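Local coordinates for extracellular solute-binding protein family 5 (Brucella melitensis, PDB 4ONY) that probably binds peptides or related solutes in the periplasm and delivers them to an ABC transporter for uptake, at residues A[315-320]-A[554-559]; A[320-325]-A[432-437]; A[332-337]-A[454-459]; A[436-441]-A[482-487]. All blocks are in the same frame, centred on the assembly; numbering follows the deposited sequence.

Contact 1. Residues A[315-320]-A[554-559]; sequences FNTRRP and GDYYVP
Phe315 and Tyr556 bring the two backbones together, their CA atoms 5.7 Å apart. One bond joins the main chains: Phe315 N donates to Tyr556 O over 3.1 Å, nearly straight at 164°. Phe315 is the last residue of strand 310-315. Tyr556 lies just before strand 557-562. Asp555, the residue before it, leaves the preceding helix with positive phi.

The Phe315 ring lies against the backbone of Asp555 and Tyr556. Its CG stands anti to the carbonyl carbon and beside the bonded N (chi1 -64°), and the ring lies next to the Phe315-Tyr556 bond. Phe315 CD2 comes 3.1 Å from Asp555 O. Further out, Phe315 CE2 lies 3.5 Å from Val558 CG2, and CZ is close to the same methyl. The two side chains meet at a slant.

The arrangement belongs to the mixed sheet of one lobe of a family 5 solute-binding protein. Strands 310-315 and 557-562 run antiparallel in it, and the pair ends here. Beyond Phe315 the chain turns away through a type I beta turn, Asn316 to Arg319. Asn316 OD1 holds this turn as an Asx turn. It accepts from Arg318 N and from Arg318 NH1, at 3.1 and 3.0 Å, and the two donors come from opposite faces of the amide plane.

The methyl of Thr317 makes a smaller contact. Thr317 CG2 meets the edge of the Tyr556 ring in its plane, 3.8 Å from Tyr556 CD1. Gly554 O sits over the centre of one face of that ring. Thr317 OG1 bonds to Ala517 O, and Asp555 OD2 forms a salt bridge with Arg384.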
# COMPACT_ATOMS: atom_id res chain seq x y z
N PHE A 315 -20.83 4.51 2.78
CA PHE A 315 -22.12 4.52 3.45
C PHE A 315 -21.96 3.92 4.84
O PHE A 315 -21.50 2.77 4.97
CB PHE A 315 -23.14 3.62 2.73
CG PHE A 315 -23.50 4.07 1.31
CD1 PHE A 315 -24.46 5.07 1.11
CD2 PHE A 315 -22.96 3.43 0.23
CE1 PHE A 315 -24.84 5.47 -0.17
CE2 PHE A 315 -23.31 3.82 -1.07
CZ PHE A 315 -24.25 4.84 -1.26
N ASN A 316 -22.37 4.64 5.89
CA ASN A 316 -22.50 4.01 7.21
C ASN A 316 -23.77 3.18 7.32
O ASN A 316 -24.83 3.69 7.67
CB ASN A 316 -22.46 5.02 8.35
CG ASN A 316 -22.37 4.37 9.72
OD1 ASN A 316 -22.34 3.14 9.84
ND2 ASN A 316 -22.35 5.20 10.78
N THR A 317 -23.64 1.88 7.05
CA THR A 317 -24.79 0.96 7.00
C THR A 317 -25.44 0.80 8.37
O THR A 317 -26.54 0.30 8.46
CB THR A 317 -24.47 -0.45 6.42
OG1 THR A 317 -23.67 -1.22 7.31
CG2 THR A 317 -23.80 -0.36 5.05
N ARG A 318 -24.76 1.22 9.44
CA ARG A 318 -25.40 1.22 10.76
C ARG A 318 -26.58 2.21 10.84
O ARG A 318 -27.43 2.09 11.72
CB ARG A 318 -24.38 1.60 11.88
CG ARG A 318 -23.14 0.70 11.92
CD ARG A 318 -22.06 1.31 12.84
NE ARG A 318 -20.76 0.61 12.82
CZ ARG A 318 -19.81 0.81 11.93
NH1 ARG A 318 -20.01 1.62 10.89
NH2 ARG A 318 -18.68 0.13 12.01
N ARG A 319 -26.57 3.25 10.03
CA ARG A 319 -27.65 4.23 10.08
C ARG A 319 -28.84 3.69 9.28
O ARG A 319 -28.67 3.24 8.14
CB ARG A 319 -27.18 5.57 9.50
CG ARG A 319 -26.05 6.22 10.31
CD ARG A 319 -26.60 7.24 11.26
NE ARG A 319 -25.68 7.56 12.35
CZ ARG A 319 -24.98 8.68 12.45
NH1 ARG A 319 -25.04 9.66 11.53
NH2 ARG A 319 -24.22 8.84 13.53
N PRO A 320 -30.06 3.74 9.85
CA PRO A 320 -31.18 3.17 9.11
C PRO A 320 -31.33 3.70 7.65
O PRO A 320 -31.73 2.96 6.72
CB PRO A 320 -32.37 3.59 9.97
CG PRO A 320 -31.80 3.57 11.37
CD PRO A 320 -30.41 4.05 11.24
N GLY A 554 -22.46 -5.41 -2.19
CA GLY A 554 -23.04 -4.76 -1.05
C GLY A 554 -23.19 -3.25 -1.18
O GLY A 554 -23.80 -2.63 -0.31
N ASP A 555 -22.61 -2.64 -2.20
CA ASP A 555 -22.56 -1.18 -2.32
C ASP A 555 -22.24 -0.50 -0.96
O ASP A 555 -22.96 0.39 -0.47
CB ASP A 555 -23.84 -0.64 -2.95
CG ASP A 555 -23.96 -1.05 -4.40
OD1 ASP A 555 -23.38 -0.35 -5.27
OD2 ASP A 555 -24.64 -2.07 -4.66
N TYR A 556 -21.11 -0.91 -0.38
CA TYR A 556 -20.63 -0.29 0.84
C TYR A 556 -19.88 1.00 0.56
O TYR A 556 -19.93 1.90 1.37
CB TYR A 556 -19.74 -1.28 1.59
CG TYR A 556 -20.47 -2.56 1.98
CD1 TYR A 556 -21.54 -2.53 2.84
CD2 TYR A 556 -20.08 -3.77 1.49
CE1 TYR A 556 -22.22 -3.66 3.20
CE2 TYR A 556 -20.72 -4.93 1.87
CZ TYR A 556 -21.78 -4.89 2.72
OH TYR A 556 -22.44 -6.06 3.05
N TYR A 557 -19.20 1.06 -0.59
CA TYR A 557 -18.53 2.22 -1.11
C TYR A 557 -19.18 2.61 -2.44
O TYR A 557 -19.72 1.75 -3.15
CB TYR A 557 -17.05 1.93 -1.38
CG TYR A 557 -16.12 1.93 -0.17
CD1 TYR A 557 -16.41 1.21 0.96
CD2 TYR A 557 -14.94 2.64 -0.19
CE1 TYR A 557 -15.53 1.18 2.03
CE2 TYR A 557 -14.08 2.63 0.88
CZ TYR A 557 -14.38 1.90 1.98
OH TYR A 557 -13.56 1.88 3.04
N VAL A 558 -19.16 3.90 -2.75
CA VAL A 558 -19.36 4.38 -4.12
C VAL A 558 -17.92 4.61 -4.60
O VAL A 558 -17.27 5.56 -4.19
CB VAL A 558 -20.10 5.71 -4.19
CG1 VAL A 558 -20.32 6.12 -5.63
CG2 VAL A 558 -21.43 5.63 -3.42
N PRO A 559 -17.41 3.72 -5.43
CA PRO A 559 -16.00 3.81 -5.81
C PRO A 559 -15.77 5.04 -6.69
O PRO A 559 -16.57 5.33 -7.60
CB PRO A 559 -15.77 2.48 -6.53
CG PRO A 559 -17.09 2.15 -7.17
CD PRO A 559 -18.13 2.66 -6.18

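Contact 2. Residues A[320-325]-A[432-437]; sequences PIFADR and KPFAFE
Ile321 and Phe322 pack against Phe434 and Phe436, and the side-chain contacts are apolar. The aromatic part is an edge-to-face (T-shaped) pair. Phe322 turns its edge to the face of Phe436, with centroids 4.9 Å apart and planes at 71°. The leading atom is Phe322 CZ. Phe322 CZ stands over the centre of the Phe436 ring, 3.6 Å from both CG and CD1 of Phe436. The Phe436 torsion sets up this meeting: its CG lies between the backbone N and the carbonyl carbon (chi1 65°), and the ring presents its face to Phe322. Phe434 joins less closely, with Phe434 CZ 4.0 Å from Phe322 CE1.

The aliphatic part comes from Ile321. Ile321 CB lies 3.7 Å from Phe434 CE1, and the CG2 branch also comes near this atom. The other branch reaches the neighbouring phenylalanine, where Ile321 CD1 is 3.6 Å from Phe436 CB. The same CD1 covers one face of the Phe322 ring, over its centre. This methyl touches both Phe322 and the CB of Phe436.

Around the group, Leu331 of helix 325-333 touches Phe322 and Phe434. Phe315 meets Phe322 edge to face, and Phe419 does the same with Phe434. The result is an aromatic cluster in the hydrophobic core of an alpha/beta lobe, where the loop before helix 325-333 lies against the start of strand 435-440.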
# COMPACT_ATOMS: atom_id res chain seq x y z
N PRO A 320 -30.06 3.74 9.85
CA PRO A 320 -31.18 3.17 9.11
C PRO A 320 -31.33 3.70 7.65
O PRO A 320 -31.73 2.96 6.72
CB PRO A 320 -32.37 3.59 9.97
CG PRO A 320 -31.80 3.57 11.37
CD PRO A 320 -30.41 4.05 11.24
N ILE A 321 -31.03 4.97 7.43
CA ILE A 321 -31.13 5.51 6.07
C ILE A 321 -30.36 4.68 5.04
O ILE A 321 -30.72 4.70 3.87
CB ILE A 321 -30.60 6.95 5.96
CG1 ILE A 321 -29.20 7.05 6.55
CG2 ILE A 321 -31.56 7.91 6.65
CD1 ILE A 321 -28.54 8.38 6.31
N PHE A 322 -29.30 3.98 5.47
CA PHE A 322 -28.40 3.29 4.55
C PHE A 322 -28.33 1.77 4.84
O PHE A 322 -27.42 1.10 4.36
CB PHE A 322 -26.99 3.87 4.63
CG PHE A 322 -26.82 5.28 4.08
CD1 PHE A 322 -27.57 5.76 3.01
CD2 PHE A 322 -25.81 6.07 4.56
CE1 PHE A 322 -27.38 7.03 2.49
CE2 PHE A 322 -25.59 7.33 4.05
CZ PHE A 322 -26.38 7.81 3.01
N ALA A 323 -29.29 1.23 5.59
CA ALA A 323 -29.26 -0.17 5.91
C ALA A 323 -29.62 -1.10 4.73
O ALA A 323 -29.24 -2.28 4.71
CB ALA A 323 -30.20 -0.44 7.07
N ASP A 324 -30.31 -0.57 3.75
CA ASP A 324 -30.87 -1.37 2.67
C ASP A 324 -29.90 -1.29 1.53
O ASP A 324 -29.69 -0.22 0.94
CB ASP A 324 -32.26 -0.80 2.28
CG ASP A 324 -33.03 -1.69 1.32
OD1 ASP A 324 -32.38 -2.42 0.54
OD2 ASP A 324 -34.28 -1.63 1.37
N ARG A 325 -29.35 -2.43 1.12
CA ARG A 325 -28.40 -2.40 0.04
C ARG A 325 -28.95 -1.93 -1.29
O ARG A 325 -28.17 -1.49 -2.16
CB ARG A 325 -27.75 -3.77 -0.19
CG ARG A 325 -28.65 -4.80 -0.85
CD ARG A 325 -27.85 -6.12 -1.05
NE ARG A 325 -28.61 -7.11 -1.83
CZ ARG A 325 -28.16 -8.35 -2.05
NH1 ARG A 325 -27.02 -8.73 -1.48
NH2 ARG A 325 -28.83 -9.19 -2.78
N LYS A 432 -40.34 10.12 5.58
CA LYS A 432 -39.58 11.34 5.81
C LYS A 432 -38.90 11.76 4.53
O LYS A 432 -38.38 10.91 3.81
CB LYS A 432 -38.46 11.15 6.85
CG LYS A 432 -38.94 10.84 8.23
CD LYS A 432 -37.91 11.19 9.30
CE LYS A 432 -36.91 10.10 9.59
NZ LYS A 432 -37.51 8.74 9.79
N PRO A 433 -38.84 13.05 4.26
CA PRO A 433 -37.96 13.45 3.15
C PRO A 433 -36.52 12.91 3.34
O PRO A 433 -35.99 12.93 4.45
CB PRO A 433 -38.00 14.98 3.20
CG PRO A 433 -39.29 15.30 3.86
CD PRO A 433 -39.44 14.21 4.90
N PHE A 434 -35.94 12.37 2.27
CA PHE A 434 -34.66 11.66 2.38
C PHE A 434 -33.54 12.69 2.42
O PHE A 434 -33.41 13.53 1.52
CB PHE A 434 -34.45 10.69 1.21
CG PHE A 434 -33.32 9.72 1.43
CD1 PHE A 434 -33.30 8.92 2.56
CD2 PHE A 434 -32.31 9.58 0.53
CE1 PHE A 434 -32.26 8.00 2.79
CE2 PHE A 434 -31.29 8.66 0.72
CZ PHE A 434 -31.24 7.87 1.86
N ALA A 435 -32.73 12.62 3.46
CA ALA A 435 -31.68 13.56 3.70
C ALA A 435 -30.53 12.90 4.46
O ALA A 435 -30.78 12.02 5.26
CB ALA A 435 -32.22 14.72 4.49
N PHE A 436 -29.30 13.33 4.20
CA PHE A 436 -28.19 12.84 4.95
C PHE A 436 -27.02 13.80 4.87
O PHE A 436 -27.05 14.78 4.11
CB PHE A 436 -27.77 11.44 4.50
CG PHE A 436 -27.25 11.34 3.09
CD1 PHE A 436 -25.88 11.40 2.85
CD2 PHE A 436 -28.10 11.03 2.04
CE1 PHE A 436 -25.38 11.23 1.57
CE2 PHE A 436 -27.61 10.83 0.76
CZ PHE A 436 -26.25 10.95 0.53
N GLU A 437 -26.02 13.54 5.70
CA GLU A 437 -24.83 14.39 5.78
C GLU A 437 -23.58 13.69 5.22
O GLU A 437 -23.30 12.52 5.55
CB GLU A 437 -24.56 14.74 7.26
CG GLU A 437 -23.31 15.57 7.52
CD GLU A 437 -23.05 15.69 8.98
OE1 GLU A 437 -22.40 14.83 9.57
OE2 GLU A 437 -23.47 16.69 9.58

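Contact 3. Residues A[332-337]-A[454-459]; sequences GLLFDF and RNLSRL
Leu334, near the C-terminal end of helix 325-333, reaches toward the last turn of helix 443-458. Its CB points at that helix. CG is anti to the carbonyl carbon (chi1 -62°), which sends both methyls to Leu456 and Leu459. Leu334 CD1 lies 3.8 Å from Leu456 CD2 and also touches Leu459 CD2. Leu334 CD2 goes to the other branch of Leu459, 3.9 Å from Leu459 CD1. The methyls of Leu334 and Leu459 thus pair one to one, and Leu456 meets one branch.

The backbone at Leu334 faces Asn455, the residue nearest to it by CA atoms. Leu334 O lies 3.2 Å from Asn455 CB, a close approach to carbon and not a polar bond.

The amide of Asn455 is tied to Asp336 through two waters. One donates to Asn455 OD1 over 2.6 Å and accepts from Asp336 N over 2.9 Å. The other donates to Asp336 OD2 at 2.6 Å, but its bond from Asn455 ND2 is weak. Each end of the amide therefore has its own water, which is consistent with a fixed flip. ND2 also makes a weak bond to Gly401 O. Asp336 is at the N-cap of helix 337-344, and its OD1 bonds to Trp339 N and Thr397 OG1.

Helix 404-416 lines the apolar side, with Ala410 against Leu334 and Ala407 against Leu459. Elsewhere on the 332-337 segment, Phe335 points away from helix 443-458 and packs on strands 350-351 and 557-562.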
# COMPACT_ATOMS: atom_id res chain seq x y z
N GLY A 332 -25.35 5.02 -5.34
CA GLY A 332 -24.12 4.79 -6.07
C GLY A 332 -24.22 5.10 -7.57
O GLY A 332 -23.25 5.57 -8.15
N LEU A 333 -25.37 4.86 -8.19
CA LEU A 333 -25.48 5.07 -9.64
C LEU A 333 -25.43 6.56 -9.98
O LEU A 333 -25.16 6.92 -11.13
CB LEU A 333 -26.81 4.48 -10.15
CG LEU A 333 -27.00 2.99 -10.00
CD1 LEU A 333 -28.45 2.63 -10.29
CD2 LEU A 333 -26.04 2.21 -10.88
N LEU A 334 -25.69 7.43 -8.99
CA LEU A 334 -25.87 8.85 -9.28
C LEU A 334 -24.59 9.69 -9.35
O LEU A 334 -24.62 10.83 -9.85
CB LEU A 334 -26.83 9.46 -8.27
CG LEU A 334 -28.22 8.85 -8.31
CD1 LEU A 334 -29.02 9.41 -7.18
CD2 LEU A 334 -28.91 9.16 -9.64
N PHE A 335 -23.47 9.15 -8.87
CA PHE A 335 -22.23 9.85 -9.00
C PHE A 335 -21.80 9.93 -10.49
O PHE A 335 -21.72 8.90 -11.17
CB PHE A 335 -21.12 9.25 -8.19
CG PHE A 335 -19.81 9.98 -8.38
CD1 PHE A 335 -19.66 11.27 -7.92
CD2 PHE A 335 -18.76 9.38 -9.08
CE1 PHE A 335 -18.49 11.96 -8.14
CE2 PHE A 335 -17.59 10.07 -9.29
CZ PHE A 335 -17.46 11.36 -8.83
N ASP A 336 -21.60 11.15 -11.00
CA ASP A 336 -21.22 11.36 -12.41
C ASP A 336 -19.72 11.55 -12.51
O ASP A 336 -19.22 12.67 -12.42
CB ASP A 336 -21.99 12.52 -13.04
CG ASP A 336 -21.78 12.62 -14.53
OD1 ASP A 336 -20.77 12.06 -15.04
OD2 ASP A 336 -22.62 13.28 -15.19
N PHE A 337 -19.01 10.44 -12.68
CA PHE A 337 -17.58 10.51 -12.76
C PHE A 337 -17.11 11.26 -14.01
O PHE A 337 -16.12 12.00 -13.96
CB PHE A 337 -16.90 9.14 -12.74
CG PHE A 337 -15.42 9.22 -13.04
CD1 PHE A 337 -14.57 9.89 -12.19
CD2 PHE A 337 -14.89 8.66 -14.18
CE1 PHE A 337 -13.21 10.01 -12.47
CE2 PHE A 337 -13.52 8.74 -14.46
CZ PHE A 337 -12.67 9.41 -13.60
N ARG A 454 -24.98 17.74 -6.17
CA ARG A 454 -25.79 18.24 -7.28
C ARG A 454 -26.61 17.09 -7.91
O ARG A 454 -27.83 17.25 -8.18
CB ARG A 454 -24.93 19.04 -8.28
CG ARG A 454 -24.50 20.40 -7.71
CD ARG A 454 -23.76 21.35 -8.69
NE ARG A 454 -22.42 20.87 -9.13
CZ ARG A 454 -21.30 21.07 -8.43
NH1 ARG A 454 -21.34 21.71 -7.28
NH2 ARG A 454 -20.13 20.64 -8.88
N ASN A 455 -26.00 15.94 -8.12
CA ASN A 455 -26.75 14.82 -8.73
C ASN A 455 -27.85 14.22 -7.82
O ASN A 455 -28.98 13.87 -8.27
CB ASN A 455 -25.80 13.75 -9.21
CG ASN A 455 -25.10 14.18 -10.46
OD1 ASN A 455 -23.95 14.64 -10.43
ND2 ASN A 455 -25.80 14.06 -11.57
N LEU A 456 -27.54 14.13 -6.53
CA LEU A 456 -28.52 13.64 -5.57
C LEU A 456 -29.72 14.59 -5.50
O LEU A 456 -30.85 14.13 -5.42
CB LEU A 456 -27.88 13.41 -4.18
CG LEU A 456 -26.75 12.36 -4.19
CD1 LEU A 456 -25.75 12.45 -3.02
CD2 LEU A 456 -27.33 11.00 -4.23
N SER A 457 -29.45 15.90 -5.50
CA SER A 457 -30.53 16.88 -5.40
C SER A 457 -31.46 16.75 -6.59
O SER A 457 -32.61 16.96 -6.46
CB SER A 457 -30.03 18.31 -5.32
OG SER A 457 -29.51 18.64 -6.59
N ARG A 458 -30.95 16.39 -7.75
CA ARG A 458 -31.81 16.22 -8.90
C ARG A 458 -32.85 15.08 -8.73
O ARG A 458 -33.87 15.09 -9.40
CB ARG A 458 -31.00 16.01 -10.17
CG ARG A 458 -30.19 17.22 -10.63
CD ARG A 458 -29.44 16.93 -11.95
NE ARG A 458 -30.36 16.40 -12.99
CZ ARG A 458 -30.36 15.15 -13.53
NH1 ARG A 458 -29.45 14.24 -13.21
NH2 ARG A 458 -31.27 14.83 -14.45
N LEU A 459 -32.61 14.12 -7.84
CA LEU A 459 -33.62 13.11 -7.50
C LEU A 459 -34.49 13.44 -6.27
O LEU A 459 -35.19 12.57 -5.76
CB LEU A 459 -32.95 11.74 -7.27
CG LEU A 459 -33.17 10.74 -8.39
CD1 LEU A 459 -32.24 11.09 -9.51
CD2 LEU A 459 -32.87 9.32 -7.92
O HOH W 1 -25.10 12.91 -14.57
O HOH W 2 -21.95 13.45 -9.22

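Contact 4. Residues A[436-441]-A[482-487]; sequences FEIMTR and YDMILG
Asp483 grips the backbone of Glu437 where two parallel strands begin to pair. Asp483 OD2 accepts from Glu437 N over 2.9 Å at 161°, using the anti lone pair. OD1 forms a salt bridge with Arg319, so the carboxylate links strand 435-440 to the loop after strand 310-315.

The tight part follows in strands 436-440 and 484-487, whose axes come within 4.8 Å. Met439 N donates to Met484 O over 2.9 Å, and Ile438 CA adds a CA-H...O contact to the same oxygen. The bond from Met484 N to Glu437 O is weak. Ile438 and Met484 lie side by side on one face of the sheet, with Ile438 CG1 3.8 Å from Met484 SD. Met484 SD also makes an oblique Met-aromatic contact with Phe436, 3.8 Å from Phe436 CE1. On the other face Met439 and Ile485 run alongside each other. A bend at chi3 (65°) brings Met439 CE to 3.8 Å from Ile485 CG2.

Water takes over where the strands part. One molecule bridges Met439 O and Leu486 N, whose direct separation is 4.3 Å. Two more connect Leu486 O to the Arg441 guanidinium, one of them weakly to NH2. At the opposite end another water joins Glu437 O and OE1 to Asp483 N. Glu437 OE1 is also paired with Arg476.

In the mixed sheet strand 435-440 lies between strands 462-467 and 484-489. Strand 310-315 flanks the far edge of 484-489, and helix 470-478 covers the face of Met439 and Ile485.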
# COMPACT_ATOMS: atom_id res chain seq x y z
N PHE A 436 -29.30 13.33 4.20
CA PHE A 436 -28.19 12.84 4.95
C PHE A 436 -27.02 13.80 4.87
O PHE A 436 -27.05 14.78 4.11
CB PHE A 436 -27.77 11.44 4.50
CG PHE A 436 -27.25 11.34 3.09
CD1 PHE A 436 -25.88 11.40 2.85
CD2 PHE A 436 -28.10 11.03 2.04
CE1 PHE A 436 -25.38 11.23 1.57
CE2 PHE A 436 -27.61 10.83 0.76
CZ PHE A 436 -26.25 10.95 0.53
N GLU A 437 -26.02 13.54 5.70
CA GLU A 437 -24.83 14.39 5.78
C GLU A 437 -23.58 13.69 5.22
O GLU A 437 -23.30 12.52 5.55
CB GLU A 437 -24.56 14.74 7.26
CG GLU A 437 -23.31 15.57 7.52
CD GLU A 437 -23.05 15.69 8.98
OE1 GLU A 437 -22.40 14.83 9.57
OE2 GLU A 437 -23.47 16.69 9.58
N ILE A 438 -22.80 14.41 4.44
CA ILE A 438 -21.45 13.96 4.09
C ILE A 438 -20.43 14.75 4.93
O ILE A 438 -20.33 16.00 4.79
CB ILE A 438 -21.14 14.15 2.60
CG1 ILE A 438 -22.17 13.40 1.74
CG2 ILE A 438 -19.74 13.62 2.30
CD1 ILE A 438 -22.00 13.61 0.25
N MET A 439 -19.71 14.06 5.81
CA MET A 439 -18.68 14.68 6.63
C MET A 439 -17.38 14.67 5.81
O MET A 439 -16.87 13.58 5.40
CB MET A 439 -18.48 13.95 7.95
CG MET A 439 -17.48 14.63 8.90
SD MET A 439 -17.33 13.90 10.57
CE MET A 439 -16.65 12.23 10.15
N THR A 440 -16.84 15.86 5.58
CA THR A 440 -15.63 16.03 4.77
C THR A 440 -14.47 16.61 5.56
O THR A 440 -14.68 17.34 6.53
CB THR A 440 -15.89 16.97 3.61
OG1 THR A 440 -16.48 18.17 4.10
CG2 THR A 440 -16.81 16.34 2.65
N ARG A 441 -13.23 16.30 5.17
CA ARG A 441 -12.07 16.82 5.96
C ARG A 441 -11.29 17.94 5.33
O ARG A 441 -10.37 18.43 5.97
CB ARG A 441 -11.03 15.77 6.35
CG ARG A 441 -11.14 14.39 5.83
CD ARG A 441 -9.75 13.76 5.86
NE ARG A 441 -9.77 12.33 6.22
CZ ARG A 441 -9.29 11.79 7.35
NH1 ARG A 441 -8.70 12.52 8.32
NH2 ARG A 441 -9.38 10.48 7.51
N TYR A 482 -21.35 9.33 11.72
CA TYR A 482 -21.51 9.96 10.42
C TYR A 482 -22.53 9.14 9.57
O TYR A 482 -22.75 7.96 9.84
CB TYR A 482 -20.17 10.07 9.67
CG TYR A 482 -19.44 8.74 9.60
CD1 TYR A 482 -19.74 7.80 8.62
CD2 TYR A 482 -18.45 8.42 10.53
CE1 TYR A 482 -19.09 6.57 8.57
CE2 TYR A 482 -17.81 7.20 10.50
CZ TYR A 482 -18.14 6.27 9.51
OH TYR A 482 -17.52 5.06 9.52
N ASP A 483 -23.11 9.78 8.56
CA ASP A 483 -23.91 9.13 7.56
C ASP A 483 -22.98 8.62 6.45
O ASP A 483 -22.99 7.43 6.12
CB ASP A 483 -24.94 10.09 6.94
CG ASP A 483 -26.00 10.52 7.94
OD1 ASP A 483 -26.27 9.75 8.89
OD2 ASP A 483 -26.55 11.63 7.77
N MET A 484 -22.19 9.53 5.90
CA MET A 484 -21.31 9.24 4.77
C MET A 484 -20.02 10.03 4.94
O MET A 484 -20.05 11.20 5.48
CB MET A 484 -22.01 9.62 3.46
CG MET A 484 -21.16 9.40 2.22
SD MET A 484 -22.01 9.73 0.65
CE MET A 484 -23.07 8.29 0.53
N ILE A 485 -18.90 9.42 4.52
CA ILE A 485 -17.59 10.07 4.46
C ILE A 485 -16.91 9.68 3.16
O ILE A 485 -17.42 8.82 2.44
CB ILE A 485 -16.63 9.60 5.63
CG1 ILE A 485 -16.51 8.07 5.66
CG2 ILE A 485 -17.13 10.11 7.00
CD1 ILE A 485 -15.57 7.49 6.72
N LEU A 486 -15.74 10.25 2.90
CA LEU A 486 -14.82 9.70 1.91
C LEU A 486 -13.85 8.76 2.65
O LEU A 486 -13.34 9.10 3.73
CB LEU A 486 -14.05 10.82 1.18
CG LEU A 486 -14.79 11.70 0.16
CD1 LEU A 486 -15.39 12.91 0.83
CD2 LEU A 486 -13.83 12.22 -0.88
N GLY A 487 -13.60 7.59 2.08
CA GLY A 487 -12.69 6.60 2.67
C GLY A 487 -11.67 6.11 1.67
O GLY A 487 -11.93 6.05 0.48
O HOH W 3 -21.97 12.45 8.15
O HOH W 4 -14.64 12.36 4.51
O HOH W 5 -11.97 8.90 6.09
O HOH W 6 -11.25 11.18 4.29

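Overall arrangement
Following the chain from the N terminus, strand 310-315 leads into contact 1, which closes the widest loop by reaching forward to 554-559. The other three contacts are nested inside it. Contact 2 begins at Pro320, where contact 1 leaves off, and closes on strand 435-440. Contact 3 starts on the last turn of helix 325-333 and closes on helix 443-458, so it crosses contact 2. It also crosses contact 4, which begins on the strand where contact 2 ends and makes the shortest closure, to 482-487. Contacts 1, 2 and 4 meet around one mixed sheet. Contact 3 ties helices beside that sheet. It touches the sheet where Leu456 meets Phe436 and where Phe335 and Gly332 meet Val558.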